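Local coordinates for 5' nucleotidase family protein (PDB 4Q7F) that belongs to the 5'-nucleotidase family, pairing a calcineurin-like metallophosphoesterase domain with a C-terminal domain, and holds manganese and magnesium ions beside bound 2'-deoxyadenosine, at residues F33-T38 against H308-L313. Numbering follows the deposited sequence.
Sequences FPTDFT and HLRKQL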
loop_
_atom_site.group_PDB
_atom_site.type_symbol
_atom_site.label_atom_id
_atom_site.label_comp_id
_atom_site.label_asym_id
_atom_site.label_seq_id
_atom_site.Cartn_x
_atom_site.Cartn_y
_atom_site.Cartn_z
ATOM N N PHE A 33 6.407 13.570 9.339
ATOM C CA PHE A 33 6.827 13.782 10.710
ATOM C C PHE A 33 7.369 12.504 11.305
ATOM O O PHE A 33 7.136 11.446 10.759
ATOM C CB PHE A 33 5.683 14.324 11.522
ATOM C CG PHE A 33 5.196 15.652 11.024
ATOM C CD1 PHE A 33 5.941 16.785 11.235
ATOM C CD2 PHE A 33 4.042 15.748 10.304
ATOM C CE1 PHE A 33 5.523 17.999 10.755
ATOM C CE2 PHE A 33 3.605 16.972 9.827
ATOM C CZ PHE A 33 4.360 18.092 10.046
ATOM N N PRO A 34 8.133 12.600 12.416
ATOM C CA PRO A 34 8.694 11.387 13.035
ATOM C C PRO A 34 7.696 10.733 13.968
ATOM O O PRO A 34 7.899 10.728 15.202
ATOM C CB PRO A 34 9.903 11.927 13.784
ATOM C CG PRO A 34 9.505 13.324 14.139
ATOM C CD PRO A 34 8.779 13.820 12.940
ATOM N N THR A 35 6.608 10.216 13.379
ATOM C CA THR A 35 5.528 9.576 14.132
ATOM C C THR A 35 4.641 8.708 13.257
ATOM O O THR A 35 4.474 8.987 12.067
ATOM C CB THR A 35 4.628 10.634 14.806
ATOM O OG1 THR A 35 3.564 9.995 15.522
ATOM C CG2 THR A 35 4.034 11.587 13.763
ATOM N N ASP A 36 4.048 7.671 13.861
ATOM C CA ASP A 36 3.085 6.808 13.180
ATOM C C ASP A 36 1.653 7.184 13.644
ATOM O O ASP A 36 0.677 6.524 13.294
ATOM C CB ASP A 36 3.381 5.320 13.424
ATOM C CG ASP A 36 3.303 4.919 14.877
ATOM O OD1 ASP A 36 2.791 5.674 15.733
ATOM O OD2 ASP A 36 3.758 3.802 15.172
ATOM N N PHE A 37 1.571 8.240 14.457
ATOM C CA PHE A 37 0.302 8.807 14.976
ATOM C C PHE A 37 -0.499 7.928 15.949
ATOM O O PHE A 37 -1.651 8.230 16.264
ATOM C CB PHE A 37 -0.579 9.291 13.829
ATOM C CG PHE A 37 0.085 10.303 12.948
ATOM C CD1 PHE A 37 0.143 11.643 13.329
ATOM C CD2 PHE A 37 0.666 9.921 11.752
ATOM C CE1 PHE A 37 0.777 12.577 12.530
ATOM C CE2 PHE A 37 1.290 10.853 10.943
ATOM C CZ PHE A 37 1.333 12.185 11.329
ATOM N N THR A 38 0.105 6.877 16.473
ATOM C CA THR A 38 -0.595 6.044 17.445
ATOM C C THR A 38 -0.969 6.881 18.684
ATOM O O THR A 38 -1.957 6.600 19.352
ATOM C CB THR A 38 0.196 4.775 17.807
ATOM O OG1 THR A 38 1.515 5.118 18.180
ATOM C CG2 THR A 38 0.281 3.854 16.608
ATOM N N HIS A 308 4.159 23.765 13.732
ATOM C CA HIS A 308 2.822 24.324 13.791
ATOM C C HIS A 308 1.841 23.442 12.999
ATOM O O HIS A 308 0.760 23.143 13.479
ATOM C CB HIS A 308 2.810 25.754 13.286
ATOM C CG HIS A 308 1.457 26.371 13.296
ATOM N ND1 HIS A 308 0.708 26.485 14.447
ATOM C CD2 HIS A 308 0.715 26.920 12.304
ATOM C CE1 HIS A 308 -0.443 27.075 14.165
ATOM N NE2 HIS A 308 -0.461 27.352 12.872
ATOM N N LEU A 309 2.256 22.986 11.814
ATOM C CA LEU A 309 1.433 22.090 11.001
ATOM C C LEU A 309 1.175 20.777 11.743
ATOM O O LEU A 309 0.045 20.300 11.776
ATOM C CB LEU A 309 2.089 21.844 9.642
ATOM C CG LEU A 309 1.442 20.829 8.687
ATOM C CD1 LEU A 309 -0.025 21.141 8.440
ATOM C CD2 LEU A 309 2.204 20.779 7.372
ATOM N N ARG A 310 2.224 20.170 12.309
ATOM C CA ARG A 310 2.074 18.948 13.113
ATOM C C ARG A 310 1.012 19.178 14.206
ATOM O O ARG A 310 0.172 18.331 14.438
ATOM C CB ARG A 310 3.426 18.568 13.743
ATOM C CG ARG A 310 3.431 17.540 14.886
ATOM C CD ARG A 310 3.475 16.118 14.417
ATOM N NE ARG A 310 3.325 15.135 15.494
ATOM C CZ ARG A 310 4.303 14.433 16.081
ATOM N NH1 ARG A 310 5.571 14.574 15.731
ATOM N NH2 ARG A 310 3.989 13.548 17.031
ATOM N N LYS A 311 1.068 20.317 14.880
ATOM C CA LYS A 311 0.093 20.621 15.953
ATOM C C LYS A 311 -1.340 20.672 15.436
ATOM O O LYS A 311 -2.248 20.128 16.069
ATOM C CB LYS A 311 0.418 21.951 16.655
ATOM C CG LYS A 311 -0.538 22.294 17.795
ATOM C CD LYS A 311 -0.270 23.693 18.322
ATOM C CE LYS A 311 -1.115 24.008 19.552
ATOM N NZ LYS A 311 -2.583 23.927 19.326
ATOM N N GLN A 312 -1.544 21.369 14.315
ATOM C CA GLN A 312 -2.865 21.447 13.683
ATOM C C GLN A 312 -3.345 20.038 13.366
ATOM O O GLN A 312 -4.503 19.690 13.598
ATOM C CB GLN A 312 -2.798 22.260 12.402
ATOM C CG GLN A 312 -2.660 23.764 12.634
ATOM C CD GLN A 312 -2.382 24.513 11.351
ATOM O OE1 GLN A 312 -1.640 24.035 10.483
ATOM N NE2 GLN A 312 -2.939 25.713 11.233
ATOM N N LEU A 313 -2.434 19.232 12.849
ATOM C CA LEU A 313 -2.741 17.866 12.500
ATOM C C LEU A 313 -3.149 17.082 13.743
ATOM O O LEU A 313 -4.196 16.433 13.753
ATOM C CB LEU A 313 -1.527 17.223 11.819
ATOM C CG LEU A 313 -1.641 15.724 11.534
ATOM C CD1 LEU A 313 -2.914 15.396 10.768
ATOM C CD2 LEU A 313 -0.403 15.279 10.759
HETATM O O HOH W 1 1.582 11.408 16.396
#
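F33 lays one ring face against R310, a CH-pi contact that joins the loop after strand 19-25 of the calcineurin-like phosphoesterase fold to helix 304-317. R310 CB sits 3.9 Å from the ring centroid, 18° off the normal, while L309 CG meets the ring at its edge, near CZ. The arginine chain bends at chi2 (86°), which carries CD along the same face to stand over F33 CG, 3.8 Å away, and sends the guanidinium on toward the loop. P34, centre of an inverse gamma turn, adds a looser touch, its CD near R310 NH1. At T35 the methyl takes over: CG2 lies above the centre of the guanidinium face, 3.7 Å from R310 CZ. With OG1 anti to the backbone N (chi1 179°), the hydroxyl is left to accept from F37 N, closing an ST turn, and to donate to a water that R310 NH2 also reaches, weakly. One face of the flat cation is thus backed by a methyl, while NE forms a salt bridge with E314 and NH2 hydrogen-bonds to the carbonyls of R40 and Q42; this probably fixes its rotation. F37, whose N closes that turn, crosses L313 at about a right angle, and F79 and Y82 of helix 78-85 also pack on this leucine. The tightest approach here is that of L313 CD2, which comes to 3.4 Å from F37 CE1 and 3.6 Å from F37 CZ.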